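Local structure of glycosyl hydrolase family 88 (Pedobacter heparinus, 3WIW) at residues W244-A249 against D305-A310; D287-W292 against E334-T339; W250-Y255 against H273-I278. The protein removes the unsaturated uronic acid from the non-reducing end of heparin-derived oligosaccharides, as a glucuronyl hydrolase of glycosyl hydrolase family 88. All blocks are in the same frame, centred on the assembly; numbering follows the deposited sequence.

Contact 1: W244-A249 against D305-A310; sequences WARGQA and DASAAA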
ATOM      1  N   TRP A 244      -4.883  12.411   7.656  1.00  8.93           N
ATOM      2  CA  TRP A 244      -5.319  11.838   6.388  1.00  8.64           C
ATOM      3  C   TRP A 244      -5.357  10.316   6.544  1.00  8.14           C
ATOM      4  O   TRP A 244      -4.357   9.733   6.966  1.00  8.40           O
ATOM      5  CB  TRP A 244      -4.339  12.300   5.296  1.00  9.06           C
ATOM      6  CG  TRP A 244      -4.504  11.623   3.971  1.00  9.29           C
ATOM      7  CD1 TRP A 244      -5.654  11.458   3.256  1.00 11.19           C
ATOM      8  CD2 TRP A 244      -3.450  11.018   3.198  1.00  9.19           C
ATOM      9  NE1 TRP A 244      -5.372  10.801   2.068  1.00 10.90           N
ATOM     10  CE2 TRP A 244      -4.029  10.509   2.024  1.00 10.31           C
ATOM     11  CE3 TRP A 244      -2.062  10.877   3.381  1.00 10.32           C
ATOM     12  CZ2 TRP A 244      -3.276   9.855   1.034  1.00  9.98           C
ATOM     13  CZ3 TRP A 244      -1.323  10.200   2.422  1.00 10.18           C
ATOM     14  CH2 TRP A 244      -1.936   9.693   1.263  1.00 10.14           C
ATOM     15  N   ALA A 245      -6.480   9.658   6.246  1.00  7.93           N
ATOM     16  CA  ALA A 245      -6.631   8.258   6.688  1.00  7.69           C
ATOM     17  C   ALA A 245      -5.652   7.310   6.000  1.00  7.35           C
ATOM     18  O   ALA A 245      -5.025   6.470   6.676  1.00  8.39           O
ATOM     19  CB  ALA A 245      -8.058   7.772   6.509  1.00  8.64           C
ATOM     20  N   ARG A 246      -5.507   7.404   4.680  1.00  7.97           N
ATOM     21  CA  ARG A 246      -4.578   6.515   3.999  1.00  7.92           C
ATOM     22  C   ARG A 246      -3.139   6.770   4.475  1.00  7.34           C
ATOM     23  O   ARG A 246      -2.357   5.841   4.609  1.00  7.87           O
ATOM     24  CB  ARG A 246      -4.740   6.557   2.474  1.00  8.79           C
ATOM     25  CG  ARG A 246      -3.844   5.537   1.778  1.00  8.70           C
ATOM     26  CD  ARG A 246      -4.237   5.320   0.324  1.00  8.90           C
ATOM     27  NE  ARG A 246      -4.090   6.506  -0.524  1.00  8.78           N
ATOM     28  CZ  ARG A 246      -5.108   7.267  -0.944  1.00  8.59           C
ATOM     29  NH1 ARG A 246      -6.358   7.032  -0.549  1.00  8.77           N
ATOM     30  NH2 ARG A 246      -4.871   8.309  -1.736  1.00  9.65           N
ATOM     31  N   GLY A 247      -2.815   8.015   4.784  1.00  7.67           N
ATOM     32  CA  GLY A 247      -1.518   8.315   5.369  1.00  8.57           C
ATOM     33  C   GLY A 247      -1.308   7.645   6.713  1.00  8.52           C
ATOM     34  O   GLY A 247      -0.216   7.136   6.984  1.00  8.62           O
ATOM     35  N   GLN A 248      -2.331   7.655   7.565  1.00  8.91           N
ATOM     36  CA  GLN A 248      -2.200   6.967   8.850  1.00  8.72           C
ATOM     37  C   GLN A 248      -1.944   5.478   8.598  1.00  8.13           C
ATOM     38  O   GLN A 248      -1.107   4.868   9.289  1.00  9.34           O
ATOM     39  CB  GLN A 248      -3.452   7.129   9.722  1.00  9.12           C
ATOM     40  CG  GLN A 248      -3.957   8.566   9.909  1.00  9.57           C
ATOM     41  CD  GLN A 248      -2.835   9.555  10.251  1.00  8.76           C
ATOM     42  OE1 GLN A 248      -2.235   9.512  11.333  1.00  9.41           O
ATOM     43  NE2 GLN A 248      -2.564  10.470   9.328  1.00  9.61           N
ATOM     44  N   ALA A 249      -2.651   4.916   7.612  1.00  7.93           N
ATOM     45  CA  ALA A 249      -2.505   3.513   7.231  1.00  7.38           C
ATOM     46  C   ALA A 249      -1.087   3.228   6.719  1.00  7.68           C
ATOM     47  O   ALA A 249      -0.479   2.235   7.129  1.00  8.07           O
ATOM     48  CB  ALA A 249      -3.512   3.143   6.167  1.00  9.11           C
ATOM     49  N   ASP A 305     -12.904   5.681   2.947  1.00  8.71           N
ATOM     50  CA  ASP A 305     -11.809   5.320   2.058  1.00  7.98           C
ATOM     51  C   ASP A 305     -11.450   3.856   2.275  1.00  8.56           C
ATOM     52  O   ASP A 305     -10.659   3.499   3.197  1.00  8.81           O
ATOM     53  CB  ASP A 305     -10.597   6.231   2.307  1.00  9.43           C
ATOM     54  CG  ASP A 305      -9.435   5.922   1.382  1.00  9.27           C
ATOM     55  OD1 ASP A 305      -9.669   5.280   0.315  1.00  9.51           O
ATOM     56  OD2 ASP A 305      -8.286   6.320   1.702  1.00 10.40           O
ATOM     57  N   ALA A 306     -12.005   3.007   1.411  1.00  8.28           N
ATOM     58  CA  ALA A 306     -11.757   1.575   1.506  1.00  8.68           C
ATOM     59  C   ALA A 306     -10.263   1.250   1.404  1.00  8.27           C
ATOM     60  O   ALA A 306      -9.807   0.308   2.046  1.00  9.08           O
ATOM     61  CB  ALA A 306     -12.528   0.811   0.446  1.00  9.65           C
ATOM     62  N   SER A 307      -9.488   2.001   0.610  1.00  8.33           N
ATOM     63  CA  SER A 307      -8.067   1.694   0.441  1.00  7.84           C
ATOM     64  C   SER A 307      -7.348   1.795   1.784  1.00  8.31           C
ATOM     65  O   SER A 307      -6.525   0.936   2.122  1.00  8.59           O
ATOM     66  CB  SER A 307      -7.434   2.602  -0.618  1.00  8.01           C
ATOM     67  OG  SER A 307      -7.298   3.941  -0.182  1.00  9.03           O
ATOM     68  N   ALA A 308      -7.667   2.822   2.574  1.00  8.18           N
ATOM     69  CA  ALA A 308      -7.081   2.953   3.908  1.00  8.49           C
ATOM     70  C   ALA A 308      -7.451   1.745   4.773  1.00  8.25           C
ATOM     71  O   ALA A 308      -6.607   1.232   5.526  1.00  8.78           O
ATOM     72  CB  ALA A 308      -7.516   4.255   4.572  1.00  8.87           C
ATOM     73  N   ALA A 309      -8.727   1.334   4.732  1.00  7.74           N
ATOM     74  CA  ALA A 309      -9.173   0.160   5.498  1.00  8.20           C
ATOM     75  C   ALA A 309      -8.372  -1.073   5.101  1.00  8.04           C
ATOM     76  O   ALA A 309      -7.978  -1.844   5.975  1.00  8.95           O
ATOM     77  CB  ALA A 309     -10.641  -0.105   5.287  1.00  9.23           C
ATOM     78  N   ALA A 310      -8.159  -1.290   3.798  1.00  8.33           N
ATOM     79  CA  ALA A 310      -7.469  -2.496   3.344  1.00  8.95           C
ATOM     80  C   ALA A 310      -6.010  -2.504   3.823  1.00  8.76           C
ATOM     81  O   ALA A 310      -5.500  -3.553   4.254  1.00  9.54           O
ATOM     82  CB  ALA A 310      -7.548  -2.607   1.838  1.00  9.60           C
TER
HETATM   83  O   HOH W   1      -7.648   8.542   2.996  1.00  9.04           O

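Contact 2: D287-W292 against E334-T339; sequences DKIPLW and EDILKT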
ATOM      1  N   ASP A 287     -18.270   0.487  11.459  1.00 12.62           N
ATOM      2  CA  ASP A 287     -17.951  -0.615  10.545  1.00 12.32           C
ATOM      3  C   ASP A 287     -16.457  -0.680  10.209  1.00 12.06           C
ATOM      4  O   ASP A 287     -16.052  -1.514   9.410  1.00 12.62           O
ATOM      5  CB  ASP A 287     -18.789  -0.554   9.261  1.00 13.61           C
ATOM      6  CG  ASP A 287     -18.508   0.667   8.408  1.00 13.78           C
ATOM      7  OD1 ASP A 287     -17.506   1.372   8.632  1.00 13.70           O
ATOM      8  OD2 ASP A 287     -19.296   0.896   7.471  1.00 15.12           O
ATOM      9  N   LYS A 288     -15.658   0.212  10.798  1.00 10.95           N
ATOM     10  CA  LYS A 288     -14.192   0.194  10.722  1.00 11.57           C
ATOM     11  C   LYS A 288     -13.604   0.544   9.359  1.00 10.94           C
ATOM     12  O   LYS A 288     -12.424   0.307   9.131  1.00 11.27           O
ATOM     13  CB  LYS A 288     -13.631  -1.128  11.267  1.00 13.15           C
ATOM     14  CG  LYS A 288     -14.017  -1.317  12.728  1.00 15.83           C
ATOM     15  CD  LYS A 288     -13.548  -2.628  13.305  1.00 18.33           C
ATOM     16  CE  LYS A 288     -13.846  -2.679  14.777  1.00 20.96           C
ATOM     17  NZ  LYS A 288     -15.322  -2.640  14.972  1.00 24.42           N
ATOM     18  N   ILE A 289     -14.395   1.161   8.477  1.00  9.99           N
ATOM     19  CA  ILE A 289     -13.847   1.705   7.245  1.00 10.45           C
ATOM     20  C   ILE A 289     -13.630   3.202   7.464  1.00 10.14           C
ATOM     21  O   ILE A 289     -14.595   3.937   7.662  1.00 10.14           O
ATOM     22  CB  ILE A 289     -14.765   1.480   6.040  1.00 10.06           C
ATOM     23  CG1 ILE A 289     -15.260   0.035   5.983  1.00 11.30           C
ATOM     24  CG2 ILE A 289     -14.035   1.919   4.758  1.00 10.26           C
ATOM     25  CD1 ILE A 289     -14.129  -1.016   5.998  1.00 11.99           C
ATOM     26  N   PRO A 290     -12.371   3.643   7.521  1.00  9.28           N
ATOM     27  CA  PRO A 290     -12.162   5.038   7.952  1.00  9.71           C
ATOM     28  C   PRO A 290     -12.808   6.096   7.066  1.00  9.52           C
ATOM     29  O   PRO A 290     -12.977   5.907   5.862  1.00  9.86           O
ATOM     30  CB  PRO A 290     -10.628   5.205   7.888  1.00 10.54           C
ATOM     31  CG  PRO A 290     -10.102   3.800   8.059  1.00 11.38           C
ATOM     32  CD  PRO A 290     -11.092   2.928   7.323  1.00 10.23           C
ATOM     33  N   LEU A 291     -13.179   7.219   7.677  1.00  8.62           N
ATOM     34  CA  LEU A 291     -13.416   8.439   6.907  1.00  8.45           C
ATOM     35  C   LEU A 291     -12.151   8.787   6.129  1.00  8.26           C
ATOM     36  O   LEU A 291     -11.048   8.438   6.534  1.00  9.47           O
ATOM     37  CB  LEU A 291     -13.734   9.566   7.868  1.00 10.13           C
ATOM     38  CG  LEU A 291     -14.801   9.265   8.930  1.00 11.12           C
ATOM     39  CD1 LEU A 291     -14.996  10.508   9.832  1.00 12.49           C
ATOM     40  CD2 LEU A 291     -16.104   8.766   8.293  1.00 11.94           C
ATOM     41  N   TRP A 292     -12.280   9.521   5.032  1.00  9.00           N
ATOM     42  CA  TRP A 292     -11.096   9.767   4.221  1.00  8.46           C
ATOM     43  C   TRP A 292     -10.024  10.560   4.994  1.00  8.34           C
ATOM     44  O   TRP A 292      -8.824  10.430   4.732  1.00  8.37           O
ATOM     45  CB  TRP A 292     -11.488  10.469   2.914  1.00  8.93           C
ATOM     46  CG  TRP A 292     -11.919  11.877   3.142  1.00  7.87           C
ATOM     47  CD1 TRP A 292     -13.170  12.305   3.537  1.00  8.26           C
ATOM     48  CD2 TRP A 292     -11.111  13.049   3.042  1.00  8.52           C
ATOM     49  NE1 TRP A 292     -13.158  13.683   3.708  1.00 10.28           N
ATOM     50  CE2 TRP A 292     -11.904  14.158   3.403  1.00  9.53           C
ATOM     51  CE3 TRP A 292      -9.771  13.265   2.692  1.00  8.34           C
ATOM     52  CZ2 TRP A 292     -11.401  15.475   3.389  1.00  9.94           C
ATOM     53  CZ3 TRP A 292      -9.271  14.574   2.681  1.00  9.32           C
ATOM     54  CH2 TRP A 292     -10.086  15.652   3.039  1.00 10.34           C
ATOM     55  N   GLU A 334     -10.023  -8.591  11.095  1.00 11.29           N
ATOM     56  CA  GLU A 334     -11.095  -9.478  10.671  1.00 12.40           C
ATOM     57  C   GLU A 334     -12.401  -8.711  10.458  1.00 13.07           C
ATOM     58  O   GLU A 334     -13.119  -8.934   9.469  1.00 13.41           O
ATOM     59  CB  GLU A 334     -11.275 -10.583  11.707  1.00 13.61           C
ATOM     60  CG  GLU A 334     -12.351 -11.588  11.372  1.00 15.83           C
ATOM     61  CD  GLU A 334     -12.434 -12.674  12.425  1.00 18.30           C
ATOM     62  OE1 GLU A 334     -12.012 -13.813  12.145  1.00 19.42           O
ATOM     63  OE2 GLU A 334     -12.918 -12.387  13.541  1.00 20.90           O
ATOM     64  N   ASP A 335     -12.716  -7.800  11.382  1.00 12.35           N
ATOM     65  CA  ASP A 335     -13.944  -7.005  11.275  1.00 13.33           C
ATOM     66  C   ASP A 335     -13.875  -6.113  10.033  1.00 11.87           C
ATOM     67  O   ASP A 335     -14.863  -5.994   9.307  1.00 13.45           O
ATOM     68  CB  ASP A 335     -14.131  -6.127  12.508  1.00 16.51           C
ATOM     69  CG  ASP A 335     -14.515  -6.915  13.749  1.00 21.46           C
ATOM     70  OD1 ASP A 335     -15.020  -8.060  13.624  1.00 23.17           O
ATOM     71  OD2 ASP A 335     -14.321  -6.372  14.866  1.00 23.51           O
ATOM     72  N   ILE A 336     -12.721  -5.489   9.763  1.00 10.44           N
ATOM     73  CA  ILE A 336     -12.593  -4.689   8.558  1.00 10.43           C
ATOM     74  C   ILE A 336     -12.829  -5.568   7.341  1.00 10.52           C
ATOM     75  O   ILE A 336     -13.557  -5.180   6.417  1.00 11.68           O
ATOM     76  CB  ILE A 336     -11.177  -4.087   8.417  1.00 10.45           C
ATOM     77  CG1 ILE A 336     -10.926  -3.011   9.483  1.00 11.16           C
ATOM     78  CG2 ILE A 336     -10.994  -3.517   7.021  1.00 10.70           C
ATOM     79  CD1 ILE A 336      -9.435  -2.624   9.595  1.00 11.81           C
ATOM     80  N   LEU A 337     -12.199  -6.737   7.306  1.00 10.55           N
ATOM     81  CA  LEU A 337     -12.349  -7.607   6.147  1.00 11.18           C
ATOM     82  C   LEU A 337     -13.784  -8.075   5.925  1.00 12.43           C
ATOM     83  O   LEU A 337     -14.228  -8.191   4.773  1.00 12.56           O
ATOM     84  CB  LEU A 337     -11.385  -8.796   6.213  1.00 11.48           C
ATOM     85  CG  LEU A 337      -9.905  -8.449   6.098  1.00 12.26           C
ATOM     86  CD1 LEU A 337      -9.113  -9.740   6.215  1.00 13.93           C
ATOM     87  CD2 LEU A 337      -9.632  -7.733   4.782  1.00 13.80           C
ATOM     88  N   LYS A 338     -14.516  -8.329   7.007  1.00 12.05           N
ATOM     89  CA  LYS A 338     -15.911  -8.693   6.849  1.00 13.15           C
ATOM     90  C   LYS A 338     -16.707  -7.547   6.226  1.00 12.68           C
ATOM     91  O   LYS A 338     -17.556  -7.788   5.373  1.00 14.11           O
ATOM     92  CB  LYS A 338     -16.496  -9.143   8.174  1.00 14.61           C
ATOM     93  CG  LYS A 338     -16.029 -10.536   8.544  1.00 16.53           C
ATOM     94  CD  LYS A 338     -16.431 -10.926   9.958  1.00 19.62           C
ATOM     95  CE  LYS A 338     -16.099 -12.381  10.215  1.00 21.11           C
ATOM     96  NZ  LYS A 338     -16.502 -12.818  11.571  1.00 23.48           N
ATOM     97  N   THR A 339     -16.440  -6.305   6.627  1.00 11.72           N
ATOM     98  CA  THR A 339     -17.102  -5.153   6.007  1.00 12.29           C
ATOM     99  C   THR A 339     -16.706  -4.976   4.536  1.00 11.37           C
ATOM    100  O   THR A 339     -17.569  -4.765   3.664  1.00 11.55           O
ATOM    101  CB  THR A 339     -16.836  -3.848   6.799  1.00 13.66           C
ATOM    102  OG1 THR A 339     -17.335  -3.985   8.136  1.00 15.96           O
ATOM    103  CG2 THR A 339     -17.536  -2.656   6.138  1.00 14.22           C
TER

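Contact 3: W250-Y255 against H273-I278; sequences WGLYGY and HIAAFI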
ATOM      1  N   TRP A 250      -0.545   4.084   5.851  1.00  7.88           N
ATOM      2  CA  TRP A 250       0.826   3.864   5.354  1.00  8.15           C
ATOM      3  C   TRP A 250       1.815   3.865   6.518  1.00  8.55           C
ATOM      4  O   TRP A 250       2.778   3.106   6.511  1.00  9.88           O
ATOM      5  CB  TRP A 250       1.239   4.971   4.412  1.00  8.45           C
ATOM      6  CG  TRP A 250       0.553   5.121   3.084  1.00  7.76           C
ATOM      7  CD1 TRP A 250       0.331   6.332   2.460  1.00  8.34           C
ATOM      8  CD2 TRP A 250       0.132   4.106   2.140  1.00  8.57           C
ATOM      9  NE1 TRP A 250      -0.247   6.137   1.236  1.00  8.50           N
ATOM     10  CE2 TRP A 250      -0.359   4.785   0.998  1.00  8.31           C
ATOM     11  CE3 TRP A 250       0.085   2.697   2.158  1.00  9.41           C
ATOM     12  CZ2 TRP A 250      -0.842   4.113  -0.146  1.00  8.49           C
ATOM     13  CZ3 TRP A 250      -0.414   2.021   1.016  1.00  9.82           C
ATOM     14  CH2 TRP A 250      -0.877   2.743  -0.115  1.00  9.10           C
ATOM     15  N   GLY A 251       1.608   4.727   7.523  1.00  8.38           N
ATOM     16  CA  GLY A 251       2.458   4.744   8.705  1.00  8.77           C
ATOM     17  C   GLY A 251       2.385   3.437   9.476  1.00  8.13           C
ATOM     18  O   GLY A 251       3.423   2.844   9.798  1.00  9.57           O
ATOM     19  N   LEU A 252       1.168   2.986   9.775  1.00  8.65           N
ATOM     20  CA  LEU A 252       0.996   1.724  10.492  1.00  9.05           C
ATOM     21  C   LEU A 252       1.700   0.580   9.746  1.00  9.19           C
ATOM     22  O   LEU A 252       2.468  -0.199  10.330  1.00 10.06           O
ATOM     23  CB  LEU A 252      -0.488   1.406  10.642  1.00  8.77           C
ATOM     24  CG  LEU A 252      -0.789   0.065  11.303  1.00  9.45           C
ATOM     25  CD1 LEU A 252      -0.238  -0.013  12.737  1.00 10.88           C
ATOM     26  CD2 LEU A 252      -2.301  -0.213  11.273  1.00 11.69           C
ATOM     27  N   TYR A 253       1.400   0.468   8.458  1.00  7.75           N
ATOM     28  CA  TYR A 253       1.976  -0.584   7.644  1.00  8.11           C
ATOM     29  C   TYR A 253       3.504  -0.439   7.583  1.00  8.33           C
ATOM     30  O   TYR A 253       4.226  -1.429   7.701  1.00  9.32           O
ATOM     31  CB  TYR A 253       1.364  -0.511   6.262  1.00  8.92           C
ATOM     32  CG  TYR A 253       1.574  -1.696   5.356  1.00  8.45           C
ATOM     33  CD1 TYR A 253       2.844  -2.009   4.856  1.00  8.28           C
ATOM     34  CD2 TYR A 253       0.497  -2.484   4.950  1.00  8.83           C
ATOM     35  CE1 TYR A 253       3.034  -3.058   3.963  1.00  9.15           C
ATOM     36  CE2 TYR A 253       0.675  -3.544   4.068  1.00  9.52           C
ATOM     37  CZ  TYR A 253       1.946  -3.815   3.568  1.00  8.67           C
ATOM     38  OH  TYR A 253       2.123  -4.835   2.662  1.00 10.60           O
ATOM     39  N   GLY A 254       3.980   0.791   7.367  1.00  9.04           N
ATOM     40  CA  GLY A 254       5.403   1.071   7.219  1.00  9.20           C
ATOM     41  C   GLY A 254       6.191   0.545   8.417  1.00  8.98           C
ATOM     42  O   GLY A 254       7.281  -0.020   8.235  1.00  9.94           O
ATOM     43  N   TYR A 255       5.666   0.722   9.632  1.00  9.02           N
ATOM     44  CA  TYR A 255       6.402   0.301  10.840  1.00  9.61           C
ATOM     45  C   TYR A 255       6.226  -1.180  11.131  1.00 10.03           C
ATOM     46  O   TYR A 255       7.160  -1.808  11.620  1.00 11.25           O
ATOM     47  CB  TYR A 255       6.126   1.226  12.057  1.00 10.04           C
ATOM     48  CG  TYR A 255       6.810   2.529  11.767  1.00 10.21           C
ATOM     49  CD1 TYR A 255       8.193   2.622  11.890  1.00 10.67           C
ATOM     50  CD2 TYR A 255       6.121   3.610  11.222  1.00 10.45           C
ATOM     51  CE1 TYR A 255       8.872   3.773  11.549  1.00 11.27           C
ATOM     52  CE2 TYR A 255       6.790   4.766  10.865  1.00  9.70           C
ATOM     53  CZ  TYR A 255       8.170   4.833  11.016  1.00  9.87           C
ATOM     54  OH  TYR A 255       8.815   5.978  10.634  1.00 11.35           O
ATOM     55  N   HIS A 273       1.738   1.922  18.918  1.00 11.55           N
ATOM     56  CA  HIS A 273       1.215   3.259  19.258  1.00 11.83           C
ATOM     57  C   HIS A 273       0.310   3.791  18.147  1.00 11.45           C
ATOM     58  O   HIS A 273      -0.781   4.316  18.417  1.00 11.60           O
ATOM     59  CB  HIS A 273       2.336   4.271  19.540  1.00 13.03           C
ATOM     60  CG  HIS A 273       3.103   4.005  20.798  1.00 14.64           C
ATOM     61  ND1 HIS A 273       2.491   3.827  22.021  1.00 17.07           N
ATOM     62  CD2 HIS A 273       4.438   3.919  21.031  1.00 16.18           C
ATOM     63  CE1 HIS A 273       3.410   3.624  22.946  1.00 17.26           C
ATOM     64  NE2 HIS A 273       4.599   3.673  22.370  1.00 17.40           N
ATOM     65  N   ILE A 274       0.740   3.636  16.901  1.00 11.06           N
ATOM     66  CA  ILE A 274      -0.082   4.029  15.768  1.00 10.86           C
ATOM     67  C   ILE A 274      -1.393   3.233  15.749  1.00 10.56           C
ATOM     68  O   ILE A 274      -2.476   3.805  15.590  1.00 10.97           O
ATOM     69  CB  ILE A 274       0.674   3.855  14.436  1.00 10.79           C
ATOM     70  CG1 ILE A 274       1.873   4.809  14.360  1.00 10.58           C
ATOM     71  CG2 ILE A 274      -0.283   4.107  13.250  1.00 11.10           C
ATOM     72  CD1 ILE A 274       2.814   4.458  13.198  1.00 11.46           C
ATOM     73  N   ALA A 275      -1.300   1.927  15.988  1.00 11.36           N
ATOM     74  CA  ALA A 275      -2.476   1.068  15.933  1.00 11.26           C
ATOM     75  C   ALA A 275      -3.512   1.525  16.953  1.00 11.60           C
ATOM     76  O   ALA A 275      -4.710   1.554  16.669  1.00 12.25           O
ATOM     77  CB  ALA A 275      -2.094  -0.385  16.184  1.00 11.58           C
ATOM     78  N   ALA A 276      -3.069   1.876  18.154  1.00 11.87           N
ATOM     79  CA  ALA A 276      -3.984   2.374  19.179  1.00 12.62           C
ATOM     80  C   ALA A 276      -4.634   3.702  18.789  1.00 12.89           C
ATOM     81  O   ALA A 276      -5.838   3.879  18.980  1.00 13.14           O
ATOM     82  CB  ALA A 276      -3.265   2.485  20.529  1.00 13.24           C
ATOM     83  N   PHE A 277      -3.851   4.629  18.242  1.00 12.42           N
ATOM     84  CA  PHE A 277      -4.393   5.889  17.755  1.00 12.21           C
ATOM     85  C   PHE A 277      -5.514   5.648  16.732  1.00 11.23           C
ATOM     86  O   PHE A 277      -6.583   6.266  16.813  1.00 11.81           O
ATOM     87  CB  PHE A 277      -3.286   6.766  17.152  1.00 12.60           C
ATOM     88  CG  PHE A 277      -3.816   7.970  16.408  1.00 12.28           C
ATOM     89  CD1 PHE A 277      -4.332   9.077  17.098  1.00 13.00           C
ATOM     90  CD2 PHE A 277      -3.849   7.977  15.015  1.00 13.22           C
ATOM     91  CE1 PHE A 277      -4.855  10.166  16.395  1.00 13.92           C
ATOM     92  CE2 PHE A 277      -4.373   9.075  14.317  1.00 13.72           C
ATOM     93  CZ  PHE A 277      -4.876  10.159  15.013  1.00 13.48           C
ATOM     94  N   ILE A 278      -5.292   4.717  15.806  1.00 10.90           N
ATOM     95  CA  ILE A 278      -6.264   4.389  14.765  1.00 10.90           C
ATOM     96  C   ILE A 278      -7.480   3.641  15.336  1.00 11.97           C
ATOM     97  O   ILE A 278      -8.634   4.058  15.141  1.00 12.11           O
ATOM     98  CB  ILE A 278      -5.599   3.572  13.635  1.00 10.38           C
ATOM     99  CG1 ILE A 278      -4.622   4.463  12.851  1.00 11.54           C
ATOM    100  CG2 ILE A 278      -6.657   2.992  12.715  1.00 12.05           C
ATOM    101  CD1 ILE A 278      -3.739   3.711  11.852  1.00 11.47           C
TER

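Contact 1: W244-A249 against D305-A310
NH1 of Arg246 is gripped by three acceptors: OD2 of Asp305, OG of Ser307 and, most strongly, the backbone carbonyl of Val361. Its salt bridge to Asp305 OD2 measures 3.0 Å, yet the N-H points well off the oxygen (123°) and the hydrogen bond itself is weak. The carboxylate meets the guanidinium edge with the two planes 84° apart, so this is not a flat, two-pronged pairing. Ser307 OG, 3.3 Å from Arg246 NH1, comes in tilted from the guanidinium plane. CD of Arg246 lies beside the Ser307 hydroxyl, and the bend that follows at chi3 (64°) swings the guanidinium to Asp305; Trp244 CZ2 lies over the rim of one guanidinium face, and NH2 bonds to the carbonyl of Gly362.

Asp305 serves two helix starts. As N-cap of helix 306-322 its OD1 takes a weak bond from Ser307 N and a firmer one of 2.8 Å from Ser307 OG, and it also accepts from Val361 N. Its OD2 accepts from a water, 2.6 Å from that oxygen, that in turn accepts from Arg246 N. Beside this polar end the nearly parallel helices meet through alanines, Ala308 CB lying 3.7 Å from Arg246 N and 4.1 Å from Ala245 CB. A methionine in place of Arg246 would probably leave the Asp305 charge without its mate and the Val361 carbonyl without this donor. Arg246 is predicted to bind substrate, and these buried bonds probably fix its guanidinium before any substrate arrives.

Contact 2: D287-W292 against E334-T339
The irregular backbone of 287-292 runs up against the side of helix 327-340, coming closest where the CA atoms of Lys288 and Ile336 are 5.6 Å apart, and Lys288 itself takes a left-handed conformation (phi 70°, psi 17°). Thr339 meets this turn with both branches. Its OG1 stands 3.1 Å from the carbonyl oxygen of Asp287, while CG2, placed anti to the backbone N by a chi1 of -60°, reaches Ile289 tip to tip, 3.5 Å from CG1 of that residue. One turn earlier in the helix, Ile336 packs its CG1 against Lys288 CB at 3.7 Å and its CG2 against Ile289 CD1 at 4.1 Å. Ala309 of helix 306-322 touches both isoleucines, extending this apolar patch into the interior.

Toward solvent the character changes. The aliphatic part of Lys288 lies across Asp335, with CD of the lysine 3.6 Å from CB of the aspartate, before its chain bends at the last torsion. The charges are only loosely matched: Lys288 NZ and Asp335 OD2 form a long salt bridge of 3.9 Å, and that same oxygen has its stronger partner in Lys331 of its own helix.

Asp287 shapes the turn from within. Its OD1 accepts from Ile289 N at 3.1 Å, with the donor lying above the carboxylate plane, and is also salt-bridged to Arg304. The bond from Ile289 N defines an Asx turn, here folding an inter-helix loop of the alpha6/alpha6 barrel onto the flank of a barrel helix.

Contact 3: W250-Y255 against H273-I278
This is a buried packing of apolar side chains between two consecutive helices, 245-262 and 265-279, which form an antiparallel hairpin; the short segments cross at -152° with their axes 9.5 Å apart. Leu252 and Ile274 form its centre. Ile274 lays its two branches on different parts of the facing helix: CG2 rests 3.8 Å from Leu252 CB, whereas CD1 extends over the backbone to lie 3.8 Å from Gly251 O and 3.9 Å from Tyr255 CD2. The isoleucine crosses the tyrosine at about a right angle and meets its ring obliquely.

Leu252 holds its CG anti to the backbone N (chi1 176°), which sets the branch so that CD1, with chi2 at 61°, lies alongside Ala275, 3.9 Å from the CB of that alanine. One turn on from Ile274, Ile278 adds its CD1 at 4.2 Å from Leu252 CB. Leu252 also touches Ala315 and Leu316 of helix 306-322, and thus joins three helices. The phenol end of Tyr255 is fixed from outside the pair, its OH bonding to the carbonyl of Ala202 and its ring meeting His270 edge-to-face.

Trp250, predicted to bind substrate, turns from this interface to Asp174, the predicted proton donor, and makes a weak hydrogen bond with it. Such helical hairpins are the building units of the alpha6/alpha6 barrel; here one helix of the pair also supplies residues to the predicted active site.

How the contacts relate
Contacts 1 and 3 share helix 245-262, with centres 11 Å apart: its first turn pairs with the start of helix 306-322, and the next turns pair with helix 265-279. Contact 3 therefore falls, in sequence, between the two halves of contact 1. Contact 2 interlocks with contact 1 along the chain, since 287-292 precedes 305-310 and 334-339 follows it; their centres are 10 Å apart. Backbone bonds from Ala245 to Trp292 and from Asp305 to Pro290 tie the 287-292 loop to both helix starts. Contacts 2 and 3 do not touch. Together the three link four successive barrel helices, running from the predicted substrate-binding residues Arg246 and Trp250 to the outer flank.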